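Tapirin (Caldicellulosiruptor hydrothermalis, PDB 6N2C) probably binds cellulose and helps its thermophilic bacterium adhere to plant biomass, through a zinc-containing beta-helical C-terminal domain. Local coordinates at residues F183-L188 with T204-S209; G187-D192 with V534-G539; A481-L486 with Q513-T518; E498-N503 with N523-Q528; H530-L535 with E551-P556. All coordinates share one frame; numbering follows the deposited sequence. Where two conformers were deposited one is given.

Contact 1: F183-L188 with T204-S209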
# COMPACT_ATOMS: atom_id res chain seq x y z
N PHE A 183 7.97 -6.62 -18.72
CA PHE A 183 8.39 -5.21 -18.63
C PHE A 183 8.01 -4.34 -19.79
O PHE A 183 8.39 -3.16 -19.84
CB PHE A 183 9.84 -5.11 -18.09
CG PHE A 183 9.92 -5.43 -16.65
CD1 PHE A 183 9.73 -4.42 -15.71
CD2 PHE A 183 9.96 -6.77 -16.25
CE1 PHE A 183 9.65 -4.76 -14.38
CE2 PHE A 183 9.93 -7.10 -14.92
CZ PHE A 183 9.72 -6.03 -13.99
N THR A 184 7.24 -4.86 -20.77
CA THR A 184 6.64 -3.99 -21.74
C THR A 184 5.29 -3.36 -21.23
O THR A 184 4.61 -2.60 -22.01
CB THR A 184 6.32 -4.67 -23.10
OG1 THR A 184 5.28 -5.62 -22.92
CG2 THR A 184 7.59 -5.32 -23.65
N THR A 185 4.92 -3.68 -20.01
CA THR A 185 3.68 -3.16 -19.37
C THR A 185 3.96 -2.11 -18.28
O THR A 185 3.09 -1.81 -17.49
CB THR A 185 2.81 -4.29 -18.78
OG1 THR A 185 3.40 -4.87 -17.63
CG2 THR A 185 2.58 -5.37 -19.84
N TYR A 186 5.20 -1.64 -18.24
CA TYR A 186 5.63 -0.66 -17.21
C TYR A 186 5.83 0.71 -17.77
O TYR A 186 6.58 0.90 -18.74
CB TYR A 186 6.89 -1.14 -16.45
CG TYR A 186 6.65 -2.24 -15.43
CD1 TYR A 186 6.32 -3.52 -15.83
CD2 TYR A 186 6.82 -2.01 -14.11
CE1 TYR A 186 6.10 -4.54 -14.92
CE2 TYR A 186 6.70 -3.03 -13.18
CZ TYR A 186 6.32 -4.29 -13.59
OH TYR A 186 6.16 -5.29 -12.66
N GLY A 187 5.23 1.71 -17.14
CA GLY A 187 5.39 3.05 -17.58
C GLY A 187 6.58 3.77 -16.96
O GLY A 187 7.18 4.67 -17.57
N LEU A 188 6.89 3.39 -15.72
CA LEU A 188 8.05 3.98 -14.95
C LEU A 188 8.74 2.82 -14.24
O LEU A 188 8.11 1.97 -13.56
CB LEU A 188 7.58 5.09 -13.93
CG LEU A 188 6.76 6.20 -14.54
CD1 LEU A 188 6.20 7.04 -13.42
CD2 LEU A 188 7.52 7.04 -15.50
N THR A 204 -0.68 5.06 -15.39
CA THR A 204 0.20 3.97 -15.80
C THR A 204 -0.43 2.64 -15.71
O THR A 204 -1.54 2.46 -15.15
CB THR A 204 1.53 4.04 -15.05
OG1 THR A 204 2.51 3.18 -15.72
CG2 THR A 204 1.35 3.51 -13.63
N ARG A 205 0.25 1.63 -16.25
CA ARG A 205 -0.14 0.26 -16.01
C ARG A 205 0.67 -0.17 -14.82
O ARG A 205 0.18 0.00 -13.67
CB ARG A 205 0.06 -0.69 -17.20
CG ARG A 205 -0.87 -0.50 -18.33
CD ARG A 205 -0.72 -1.69 -19.27
NE ARG A 205 -1.11 -2.99 -18.70
CZ ARG A 205 -1.24 -4.10 -19.42
NH1 ARG A 205 -0.96 -4.12 -20.74
NH2 ARG A 205 -1.59 -5.23 -18.82
N ASN A 206 1.92 -0.60 -15.03
CA ASN A 206 2.79 -1.00 -13.90
C ASN A 206 3.90 -0.06 -13.60
O ASN A 206 4.42 0.59 -14.51
CB ASN A 206 3.22 -2.43 -14.12
CG ASN A 206 2.00 -3.36 -14.18
OD1 ASN A 206 1.07 -3.22 -13.38
ND2 ASN A 206 1.97 -4.33 -15.15
N MET A 207 4.34 0.01 -12.31
CA MET A 207 5.43 0.88 -11.93
C MET A 207 6.27 0.15 -10.90
O MET A 207 5.72 -0.62 -10.08
CB MET A 207 4.87 2.19 -11.27
CG MET A 207 5.93 3.05 -10.62
SD MET A 207 5.32 4.73 -10.05
CE MET A 207 3.60 4.44 -10.50
N TYR A 208 7.58 0.17 -11.11
CA TYR A 208 8.50 -0.47 -10.23
C TYR A 208 9.59 0.51 -9.78
O TYR A 208 10.15 1.30 -10.57
CB TYR A 208 9.23 -1.67 -10.92
CG TYR A 208 10.38 -2.29 -10.14
CD1 TYR A 208 11.71 -1.80 -10.20
CD2 TYR A 208 10.20 -3.42 -9.42
CE1 TYR A 208 12.69 -2.37 -9.42
CE2 TYR A 208 11.19 -4.00 -8.67
CZ TYR A 208 12.46 -3.47 -8.72
OH TYR A 208 13.48 -4.06 -8.00
N SER A 209 9.96 0.42 -8.49
CA SER A 209 11.16 1.09 -8.03
C SER A 209 11.85 0.17 -7.08
O SER A 209 11.20 -0.61 -6.36
CB SER A 209 10.72 2.38 -7.30
OG SER A 209 11.82 3.23 -7.07
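CB of N206 sits over the centre of the Y186 ring, 3.4 Å from its centroid and almost exactly on the ring normal, a CH-pi contact. F183 CE1 covers the opposite ring face, so the phenol is held between an asparagine and a second aromatic ring. The amide of N206 is turned 58° from the ring and reaches past it to T185, where ND2 donates to OG1 over 2.9 Å, nearly in the amide plane. OG1 of T185 lies between its own backbone N and carbonyl carbon (chi1 71°), which turns it to the amide and carries CG2 over one face of the R205 guanidinium. Backbone bonds N206 N to T185 O (3.0 Å) and G187 N to N206 O (3.0 Å) hold these groups; Y208 N to L188 O (3.1 Å) carries the pairing on. Y186 CE2 meets Y208 CB at 3.7 Å. On the face away from Y186 and N206, the side chains of L188 and M207 lie alongside each other. Further out, Y186 OH bonds to I180 O, T185 OG1 to D182 O, and N206 OD1 to N231 ND2 on the next coil. Parallel pairing between coils, with a corner at G187 and asparagine amides bonded from coil to coil, is characteristic of a right-handed parallel beta-helix.

Contact 2: G187-D192 with V534-G539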
# COMPACT_ATOMS: atom_id res chain seq x y z
N GLY A 187 5.23 1.71 -17.14
CA GLY A 187 5.39 3.05 -17.58
C GLY A 187 6.58 3.77 -16.96
O GLY A 187 7.18 4.67 -17.57
N LEU A 188 6.89 3.39 -15.72
CA LEU A 188 8.05 3.98 -14.95
C LEU A 188 8.74 2.82 -14.24
O LEU A 188 8.11 1.97 -13.56
CB LEU A 188 7.58 5.09 -13.93
CG LEU A 188 6.76 6.20 -14.54
CD1 LEU A 188 6.20 7.04 -13.42
CD2 LEU A 188 7.52 7.04 -15.50
N PHE A 189 10.08 2.78 -14.39
CA PHE A 189 10.89 1.75 -13.69
C PHE A 189 12.17 2.39 -13.25
O PHE A 189 12.80 3.10 -14.05
CB PHE A 189 11.21 0.68 -14.66
CG PHE A 189 12.07 -0.38 -14.11
CD1 PHE A 189 13.46 -0.17 -14.01
CD2 PHE A 189 11.57 -1.62 -13.81
CE1 PHE A 189 14.30 -1.22 -13.56
CE2 PHE A 189 12.42 -2.66 -13.32
CZ PHE A 189 13.76 -2.44 -13.14
N SER A 190 12.55 2.15 -11.99
CA SER A 190 13.90 2.55 -11.59
C SER A 190 14.52 1.48 -10.73
O SER A 190 13.83 0.97 -9.85
CB SER A 190 13.87 3.87 -10.80
OG SER A 190 15.20 4.19 -10.32
N SER A 191 15.81 1.17 -10.96
CA SER A 191 16.54 0.35 -10.04
C SER A 191 17.07 1.11 -8.86
O SER A 191 17.78 0.48 -8.05
CB SER A 191 17.66 -0.38 -10.69
OG SER A 191 17.25 -1.14 -11.76
N ASP A 192 16.76 2.38 -8.76
CA ASP A 192 17.00 3.11 -7.49
C ASP A 192 15.75 3.81 -7.05
O ASP A 192 14.79 3.10 -6.77
CB ASP A 192 18.23 3.98 -7.70
CG ASP A 192 18.83 4.55 -6.37
OD1 ASP A 192 18.38 4.21 -5.31
OD2 ASP A 192 19.87 5.19 -6.48
N VAL A 534 7.37 5.89 -21.89
CA VAL A 534 7.88 4.98 -20.87
C VAL A 534 9.26 5.59 -20.46
O VAL A 534 10.05 6.04 -21.32
CB VAL A 534 8.04 3.53 -21.43
CG1 VAL A 534 8.88 2.66 -20.65
CG2 VAL A 534 6.74 2.88 -21.85
N LEU A 535 9.57 5.52 -19.17
CA LEU A 535 10.88 5.91 -18.63
C LEU A 535 11.40 4.79 -17.74
O LEU A 535 10.73 4.45 -16.74
CB LEU A 535 10.79 7.21 -17.85
CG LEU A 535 10.26 8.44 -18.55
CD1 LEU A 535 10.04 9.59 -17.53
CD2 LEU A 535 11.06 8.89 -19.75
N ILE A 536 12.55 4.21 -18.15
CA ILE A 536 13.12 2.96 -17.55
C ILE A 536 14.57 3.30 -17.31
O ILE A 536 15.32 3.57 -18.28
CB ILE A 536 12.96 1.75 -18.44
CG1 ILE A 536 11.44 1.45 -18.57
CG2 ILE A 536 13.71 0.56 -17.85
CD1 ILE A 536 11.11 0.35 -19.52
N ALA A 537 14.94 3.26 -16.03
CA ALA A 537 16.31 3.69 -15.62
C ALA A 537 16.91 2.79 -14.60
O ALA A 537 16.26 2.25 -13.69
CB ALA A 537 16.30 5.13 -15.16
N ASN A 538 18.23 2.54 -14.78
CA ASN A 538 18.94 1.78 -13.71
C ASN A 538 19.27 2.71 -12.57
O ASN A 538 19.32 2.25 -11.42
CB ASN A 538 20.21 1.23 -14.30
CG ASN A 538 20.63 -0.06 -13.67
OD1 ASN A 538 19.83 -0.99 -13.43
ND2 ASN A 538 21.95 -0.22 -13.56
N GLY A 539 19.49 4.01 -12.84
CA GLY A 539 19.63 4.98 -11.80
C GLY A 539 18.28 5.55 -11.44
O GLY A 539 17.26 5.06 -11.91
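Strands 188-190 and 534-537 are neighbouring parallel rungs on one face of the beta-helix, 7° apart in direction and 4.7 Å between axes, although some 340 residues separate them in the chain. L188 CD2 rests on L535 CB at 4.0 Å, the two leucines lying side by side and pointing the same way. On the other side of the strands the F189 ring and I536 cross at a slant, CD1 against CG2 at 3.9 Å. F189 has CG opposite its backbone N (chi1 178°), and this brings the ring edge up to A537 O, which lies in the ring plane. Between the side chains the backbones exchange four bonds: L535 N to G187 O, F189 N to L535 O (3.0 Å), A537 N to F189 O (2.9 Å) and S191 N to A537 O. After the strands, S190 OG takes the amide of D192 at 2.9 Å, an ST turn, and lies 2.7 Å from G539 O; K193 O is a further partner of this hydroxyl. S191 OG stands 3.1 Å from N538 OD1 at the partly exposed corner. Stacking in register of L188 on L535 and of F189 on I536 is typical of adjacent coils in a parallel beta-helix.

Contact 3: A481-L486 with Q513-T518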
# COMPACT_ATOMS: atom_id res chain seq x y z
N ALA A 481 7.04 8.81 -36.69
CA ALA A 481 6.38 10.09 -36.92
C ALA A 481 5.94 10.70 -35.58
O ALA A 481 5.89 11.92 -35.46
CB ALA A 481 5.17 9.92 -37.83
N ASN A 482 5.44 9.87 -34.68
CA ASN A 482 4.88 10.38 -33.40
C ASN A 482 5.77 9.96 -32.17
O ASN A 482 5.21 9.86 -31.07
CB ASN A 482 3.43 9.95 -33.17
CG ASN A 482 3.23 8.41 -33.14
OD1 ASN A 482 4.03 7.67 -33.69
ND2 ASN A 482 2.09 7.95 -32.65
N TYR A 483 7.06 9.63 -32.41
CA TYR A 483 7.89 9.21 -31.30
C TYR A 483 9.37 9.26 -31.49
O TYR A 483 9.89 9.23 -32.64
CB TYR A 483 7.55 7.83 -30.82
CG TYR A 483 7.89 6.71 -31.82
CD1 TYR A 483 9.09 5.98 -31.71
CD2 TYR A 483 6.95 6.25 -32.76
CE1 TYR A 483 9.39 4.90 -32.57
CE2 TYR A 483 7.23 5.13 -33.57
CZ TYR A 483 8.46 4.50 -33.52
OH TYR A 483 8.70 3.34 -34.30
N TYR A 484 10.08 9.39 -30.35
CA TYR A 484 11.49 9.22 -30.28
C TYR A 484 11.83 8.24 -29.19
O TYR A 484 11.12 8.15 -28.21
CB TYR A 484 12.21 10.53 -29.99
CG TYR A 484 12.14 11.53 -31.12
CD1 TYR A 484 11.10 12.45 -31.17
CD2 TYR A 484 13.13 11.57 -32.08
CE1 TYR A 484 11.03 13.38 -32.19
CE2 TYR A 484 13.06 12.49 -33.13
CZ TYR A 484 12.02 13.40 -33.16
OH TYR A 484 11.94 14.32 -34.18
N SER A 485 12.86 7.44 -29.44
CA SER A 485 13.35 6.43 -28.46
C SER A 485 14.82 6.68 -28.20
O SER A 485 15.52 7.29 -29.02
CB SER A 485 13.17 4.99 -28.93
OG SER A 485 11.83 4.66 -29.33
N LEU A 486 15.28 6.20 -27.03
CA LEU A 486 16.68 6.18 -26.67
C LEU A 486 16.92 4.98 -25.78
O LEU A 486 16.25 4.81 -24.74
CB LEU A 486 17.06 7.51 -25.98
CG LEU A 486 18.42 7.57 -25.29
CD1 LEU A 486 19.50 7.44 -26.35
CD2 LEU A 486 18.59 8.74 -24.32
N GLN A 513 5.69 11.12 -28.54
CA GLN A 513 5.96 10.16 -27.50
C GLN A 513 7.42 10.01 -27.28
O GLN A 513 8.21 10.13 -28.19
CB GLN A 513 5.29 8.84 -27.78
CG GLN A 513 3.77 8.85 -28.09
CD GLN A 513 3.18 7.61 -28.68
OE1 GLN A 513 3.92 6.69 -29.08
NE2 GLN A 513 1.83 7.58 -28.84
N ILE A 514 7.78 9.65 -26.03
CA ILE A 514 9.17 9.58 -25.61
C ILE A 514 9.37 8.25 -24.91
O ILE A 514 8.68 7.97 -23.95
CB ILE A 514 9.54 10.75 -24.69
CG1 ILE A 514 9.43 12.13 -25.37
CG2 ILE A 514 10.93 10.58 -24.11
CD1 ILE A 514 10.42 12.30 -26.43
N PHE A 515 10.37 7.49 -25.36
CA PHE A 515 10.68 6.20 -24.74
C PHE A 515 12.17 6.18 -24.40
O PHE A 515 13.02 6.23 -25.30
CB PHE A 515 10.31 5.06 -25.71
CG PHE A 515 8.90 5.07 -26.08
CD1 PHE A 515 7.93 4.49 -25.30
CD2 PHE A 515 8.49 5.76 -27.25
CE1 PHE A 515 6.59 4.52 -25.65
CE2 PHE A 515 7.17 5.82 -27.56
CZ PHE A 515 6.24 5.19 -26.81
N VAL A 516 12.47 6.10 -23.11
CA VAL A 516 13.84 6.10 -22.59
C VAL A 516 14.14 4.86 -21.79
O VAL A 516 13.41 4.52 -20.85
CB VAL A 516 14.14 7.37 -21.79
CG1 VAL A 516 15.59 7.36 -21.34
CG2 VAL A 516 13.89 8.59 -22.59
N ILE A 517 15.20 4.12 -22.17
CA ILE A 517 15.63 2.96 -21.45
C ILE A 517 17.13 3.13 -21.22
O ILE A 517 17.88 3.13 -22.23
CB ILE A 517 15.37 1.67 -22.19
CG1 ILE A 517 13.86 1.49 -22.53
CG2 ILE A 517 15.83 0.48 -21.30
CD1 ILE A 517 13.50 2.10 -23.88
N THR A 518 17.57 3.24 -19.97
CA THR A 518 18.97 3.72 -19.77
C THR A 518 19.63 3.14 -18.57
O THR A 518 18.96 2.73 -17.62
CB THR A 518 19.02 5.22 -19.65
OG1 THR A 518 20.41 5.64 -19.48
CG2 THR A 518 18.23 5.77 -18.50
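Five backbone hydrogen bonds join N482-L486 to Q513-I517, two parallel strands 5° apart. Q513 N donates to N482 O (2.9 Å) from above the carbonyl plane, Y484 N to Q513 O, and F515 N to Y484 O. L486 N then reaches F515 O at 2.8 Å and I517 N reaches L486 O at 2.9 Å, both running close to the direction of the carbonyl they meet. CA-H...O contacts fill in between them, the shortest from S485 CA to F515 O at 3.2 Å.

The apolar contacts fall on two faces. On one, the F515 ring presents its edge to Y483: CE2 approaches Y483 CB at 3.8 Å, with CB in the ring plane. With CG between the backbone N and the carbonyl carbon (chi1 68°), the Y483 phenol is carried away from the neighbouring strand, and CB is the atom that meets F515. The same face carries S485, whose OG bonds to I478 O, and is covered by L559 of helix 557-565. On the opposite face, Y484 CB meets I514 CD1 and L486 CD2 meets V516 CG1, both at 4.4 Å, under I499. Strand 483-488, helix 494-500 and strand 513-518 form a beta-alpha-beta crossover, placed at the end of the run of parallel strands that continues into 534-537.

Polar side chains meet where the strands begin. The amides of N482 and Q513 lie side by side, pointing the same way with their planes 37° apart, and ND2 of N482 is 3.8 Å from NE2 of Q513. The aliphatic part of Q513 passes beside N482 O, with CB 3.4 Å from it.

Contact 4: E498-N503 with N523-Q528. With EDO (1,2-ethanediol), chain D.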
# COMPACT_ATOMS: atom_id res chain seq x y z
N GLU A 498 18.74 15.77 -24.67
CA GLU A 498 18.54 15.85 -26.12
C GLU A 498 17.19 15.25 -26.56
O GLU A 498 16.48 15.85 -27.36
CB GLU A 498 19.69 15.11 -26.79
CG GLU A 498 19.78 15.33 -28.28
CD GLU A 498 20.83 14.45 -28.97
OE1 GLU A 498 21.08 14.74 -30.17
OE2 GLU A 498 21.36 13.48 -28.34
N ILE A 499 16.82 14.08 -26.00
CA ILE A 499 15.51 13.52 -26.35
C ILE A 499 14.39 14.30 -25.78
O ILE A 499 13.33 14.55 -26.44
CB ILE A 499 15.44 12.00 -26.06
CG1 ILE A 499 14.17 11.41 -26.68
CG2 ILE A 499 15.53 11.66 -24.60
CD1 ILE A 499 14.15 9.90 -26.78
N PHE A 500 14.52 14.78 -24.53
CA PHE A 500 13.45 15.57 -24.01
C PHE A 500 13.23 16.88 -24.78
O PHE A 500 12.08 17.35 -24.88
CB PHE A 500 13.60 15.88 -22.49
CG PHE A 500 13.30 14.69 -21.61
CD1 PHE A 500 12.03 14.21 -21.57
CD2 PHE A 500 14.25 14.09 -20.84
CE1 PHE A 500 11.72 13.11 -20.77
CE2 PHE A 500 13.92 12.99 -20.03
CZ PHE A 500 12.64 12.49 -20.05
N ASN A 501 14.28 17.45 -25.30
CA ASN A 501 14.11 18.67 -26.11
C ASN A 501 13.42 18.42 -27.47
O ASN A 501 13.08 19.37 -28.16
CB ASN A 501 15.44 19.39 -26.25
CG ASN A 501 15.75 20.26 -25.05
OD1 ASN A 501 16.76 20.08 -24.38
ND2 ASN A 501 14.88 21.21 -24.75
N LYS A 502 13.18 17.16 -27.85
CA LYS A 502 12.31 16.84 -29.00
C LYS A 502 10.86 17.06 -28.69
O LYS A 502 10.02 17.01 -29.61
CB LYS A 502 12.50 15.39 -29.48
CG LYS A 502 13.87 15.00 -29.96
CD LYS A 502 14.37 15.78 -31.15
CE LYS A 502 15.85 15.48 -31.37
NZ LYS A 502 16.10 14.01 -31.54
N ASN A 503 10.53 17.35 -27.42
CA ASN A 503 9.21 17.79 -27.04
C ASN A 503 9.02 19.20 -26.55
O ASN A 503 9.24 19.45 -25.36
CB ASN A 503 8.74 16.83 -25.95
CG ASN A 503 7.50 16.17 -26.34
OD1 ASN A 503 7.01 16.34 -27.45
ND2 ASN A 503 7.02 15.38 -25.48
N ASN A 523 16.95 12.43 -15.32
CA ASN A 523 16.47 13.66 -14.71
C ASN A 523 15.65 14.36 -15.68
O ASN A 523 16.18 14.83 -16.71
CB ASN A 523 17.71 14.52 -14.34
CG ASN A 523 18.60 13.84 -13.33
OD1 ASN A 523 18.10 13.14 -12.41
ND2 ASN A 523 19.94 13.99 -13.50
N VAL A 524 14.37 14.44 -15.42
CA VAL A 524 13.42 15.03 -16.34
C VAL A 524 13.44 16.56 -16.20
O VAL A 524 13.32 17.12 -15.10
CB VAL A 524 12.03 14.55 -16.11
CG1 VAL A 524 11.08 15.08 -17.18
CG2 VAL A 524 11.99 13.01 -16.16
N PRO A 525 13.67 17.27 -17.32
CA PRO A 525 13.78 18.72 -17.21
C PRO A 525 12.57 19.37 -16.65
O PRO A 525 11.44 18.93 -16.91
CB PRO A 525 13.98 19.19 -18.66
CG PRO A 525 14.62 18.07 -19.30
CD PRO A 525 14.12 16.80 -18.64
N PRO A 526 12.75 20.49 -15.91
CA PRO A 526 11.56 21.17 -15.36
C PRO A 526 10.58 21.82 -16.30
O PRO A 526 9.45 22.09 -15.89
CB PRO A 526 12.16 22.25 -14.47
CG PRO A 526 13.46 22.54 -15.08
CD PRO A 526 14.00 21.24 -15.65
N ASP A 527 10.95 22.05 -17.55
CA ASP A 527 9.97 22.65 -18.46
C ASP A 527 9.01 21.63 -19.09
O ASP A 527 8.03 22.03 -19.73
CB ASP A 527 10.68 23.47 -19.56
CG ASP A 527 11.64 22.67 -20.42
OD1 ASP A 527 12.13 21.53 -20.08
OD2 ASP A 527 11.97 23.18 -21.52
N GLN A 528 9.26 20.33 -18.92
CA GLN A 528 8.27 19.32 -19.43
C GLN A 528 6.95 19.36 -18.69
O GLN A 528 6.93 19.42 -17.42
CB GLN A 528 8.90 17.90 -19.31
CG GLN A 528 10.15 17.71 -20.16
CD GLN A 528 9.81 17.67 -21.64
OE1 GLN A 528 8.84 16.99 -22.00
NE2 GLN A 528 10.53 18.47 -22.49
C1 EDO D . 20.43 12.05 -16.02
O1 EDO D . 19.41 12.48 -16.89
C2 EDO D . 21.48 11.23 -16.78
O2 EDO D . 22.10 11.95 -17.87
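NE2 of Q528 reaches into the turn F500-N503, where it makes a weak hydrogen bond to N503 O (3.3 Å) and also lies 3.1 Å from F500 O. The Q528 chain bends at chi2 (-70°), bringing NE2 to the carbonyl oxygens of N503 and F500. F500 O already takes the amide of N503 at 3.0 Å, the closing bond of this type I turn, while N503 OD1 accepts from V512 N. A second type I turn, P525-Q528, supplies the glutamine, so two turns face each other here: one starts at F500 of helix 494-500, the other follows strand 522-524 of the beta-helix. The helix lies against this end of the beta-helix, and the F500 side chain points in toward the coil. P525 CD approaches the F500 ring at CD2, 3.5 Å away. V524 crosses the phenylalanine at about a right angle: CG1 stands above one ring face, displaced toward the rim, while CG2 is 4.0 Å from CZ. The Q528 amide plane is inclined 44° to the ring, with CD 4.1 Å from F500 CD1. At the far end of the segment, N523 N donates to O1 of a 1,2-ethanediol over 2.9 Å, probably a molecule of the crystallisation liquor.

Contact 5: H530-L535 with E551-P556; sequences HLDGVL and EYVRMP. With ZN (zinc ion), chain C.
H530-D532 and E551-Y552 pair as parallel strands, with E551 N bonded to L531 O (2.8 Å), G533 N to E551 O (3.0 Å) and, at the corner residue G533, V553 N to G533 O (3.3 Å). The side chains of H530, D532 and E551 converge from this pairing on one zinc ion. H530 NE2 binds it at 1.9 Å, D532 OD1 and E551 OE1 at 2.0 Å each. E551 gets its carboxylate there by a bend at chi2 (80°), which folds the chain back over the metal; OE1 lies in the imidazole plane at its edge. The histidine and glutamate cross at about a right angle, and the two carboxylates are turned 74° to one another. E551 OE1 and D532 OD1 stand 3.0 Å apart, a closeness the shared cation probably makes tolerable. The site thus bridges two neighbouring coils of the beta-helix, H530 and D532 coming from one strand and E551 from the next. Beside it, D532 CB packs on V553 CG2. At the corner G533 takes a positive phi (147°), a backbone shape that glycine accommodates readily. Beyond it V534 CG2 touches V553 O, Y552 CE1 and M555 CG, while Y552 OH bonds to T184 O. M555 continues toward I560 and L563 of helix 557-565, for which P556 is the N-cap.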
# COMPACT_ATOMS: atom_id res chain seq x y z
N HIS A 530 4.03 17.48 -20.36
CA HIS A 530 3.20 16.39 -20.83
C HIS A 530 4.13 15.36 -21.45
O HIS A 530 4.81 15.65 -22.43
CB HIS A 530 2.20 16.89 -21.89
CG HIS A 530 1.29 15.82 -22.45
ND1 HIS A 530 0.70 15.91 -23.70
CD2 HIS A 530 0.89 14.63 -21.95
CE1 HIS A 530 0.00 14.81 -23.93
NE2 HIS A 530 0.09 14.01 -22.86
N LEU A 531 4.14 14.17 -20.89
CA LEU A 531 4.94 13.07 -21.42
C LEU A 531 4.11 11.80 -21.58
O LEU A 531 3.58 11.26 -20.58
CB LEU A 531 6.14 12.78 -20.49
CG LEU A 531 7.31 13.73 -20.55
CD1 LEU A 531 8.19 13.58 -19.30
CD2 LEU A 531 8.14 13.43 -21.80
N ASP A 532 4.09 11.27 -22.82
CA ASP A 532 3.44 10.00 -23.12
C ASP A 532 4.55 9.06 -23.51
O ASP A 532 5.34 9.38 -24.40
CB ASP A 532 2.54 10.14 -24.35
CG ASP A 532 1.26 10.90 -24.07
OD1 ASP A 532 0.86 10.89 -22.90
OD2 ASP A 532 0.68 11.38 -24.99
N GLY A 533 4.60 7.91 -22.86
CA GLY A 533 5.62 6.96 -23.16
C GLY A 533 6.05 6.19 -21.95
O GLY A 533 5.19 5.72 -21.17
N VAL A 534 7.37 5.89 -21.89
CA VAL A 534 7.88 4.98 -20.87
C VAL A 534 9.26 5.59 -20.46
O VAL A 534 10.05 6.04 -21.32
CB VAL A 534 8.04 3.53 -21.43
CG1 VAL A 534 8.88 2.66 -20.65
CG2 VAL A 534 6.74 2.88 -21.85
N LEU A 535 9.57 5.52 -19.17
CA LEU A 535 10.88 5.91 -18.63
C LEU A 535 11.40 4.79 -17.74
O LEU A 535 10.73 4.45 -16.74
CB LEU A 535 10.79 7.21 -17.85
CG LEU A 535 10.26 8.44 -18.55
CD1 LEU A 535 10.04 9.59 -17.53
CD2 LEU A 535 11.06 8.89 -19.75
N GLU A 551 1.63 9.92 -19.01
CA GLU A 551 0.75 8.81 -19.35
C GLU A 551 1.57 7.69 -20.07
O GLU A 551 2.33 7.98 -20.96
CB GLU A 551 -0.31 9.27 -20.34
CG GLU A 551 -1.46 10.18 -19.80
CD GLU A 551 -1.07 11.65 -19.65
OE1 GLU A 551 -0.59 12.23 -20.64
OE2 GLU A 551 -1.19 12.25 -18.54
N TYR A 552 1.37 6.50 -19.59
CA TYR A 552 1.97 5.31 -20.21
C TYR A 552 1.41 5.16 -21.64
O TYR A 552 0.14 5.15 -21.86
CB TYR A 552 1.60 4.09 -19.42
CG TYR A 552 1.85 2.73 -20.09
CD1 TYR A 552 3.12 2.25 -20.24
CD2 TYR A 552 0.80 1.99 -20.69
CE1 TYR A 552 3.34 1.03 -20.84
CE2 TYR A 552 1.05 0.77 -21.30
CZ TYR A 552 2.32 0.26 -21.29
OH TYR A 552 2.59 -0.93 -21.94
N VAL A 553 2.31 4.88 -22.55
CA VAL A 553 1.98 4.34 -23.83
C VAL A 553 2.94 3.16 -24.06
O VAL A 553 4.14 3.31 -23.85
CB VAL A 553 2.20 5.39 -24.94
CG1 VAL A 553 2.14 4.80 -26.40
CG2 VAL A 553 1.25 6.55 -24.78
N ARG A 554 2.41 2.03 -24.51
CA ARG A 554 3.27 0.89 -24.92
C ARG A 554 4.42 1.30 -25.84
O ARG A 554 4.24 2.06 -26.82
CB ARG A 554 2.40 -0.22 -25.49
CG ARG A 554 3.10 -1.53 -25.76
CD ARG A 554 2.05 -2.61 -26.15
NE ARG A 554 2.66 -3.93 -26.24
CZ ARG A 554 3.21 -4.49 -27.32
NH1 ARG A 554 3.25 -3.91 -28.55
NH2 ARG A 554 3.75 -5.69 -27.16
N MET A 555 5.61 0.78 -25.57
CA MET A 555 6.72 1.02 -26.44
C MET A 555 6.40 0.59 -27.90
O MET A 555 5.75 -0.47 -28.08
CB MET A 555 7.99 0.23 -25.96
CG MET A 555 8.66 0.88 -24.72
SD MET A 555 10.19 -0.04 -24.28
CE MET A 555 9.59 -1.43 -23.51
N PRO A 556 6.99 1.30 -28.86
CA PRO A 556 6.72 0.91 -30.25
C PRO A 556 7.33 -0.52 -30.47
O PRO A 556 8.39 -0.89 -29.90
CB PRO A 556 7.45 1.94 -31.05
CG PRO A 556 7.56 3.14 -30.12
CD PRO A 556 7.73 2.56 -28.78
ZN ZN C . -0.58 12.23 -22.62

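In the fold
Contacts 1, 2 and 3 follow one face of the beta-helix: contact 2 shares G187 and L188 with contact 1, and strand 534-537 pairs on its other side with 513-518 of contact 3, I536 N to V516 O being 2.9 Å. Y208 of contact 1 stacks on F189 of contact 2. Contact 5 turns the corner from this face to the next, sharing V534 and L535 with contact 2, and holds the zinc. The metal lies about 8 Å from the side chain of Q513 in contact 3, 9 Å from N503 in contact 4 and 11 Å from T204 in contact 1. Inside, F500 of contact 4 meets L531 and L535 of contact 5.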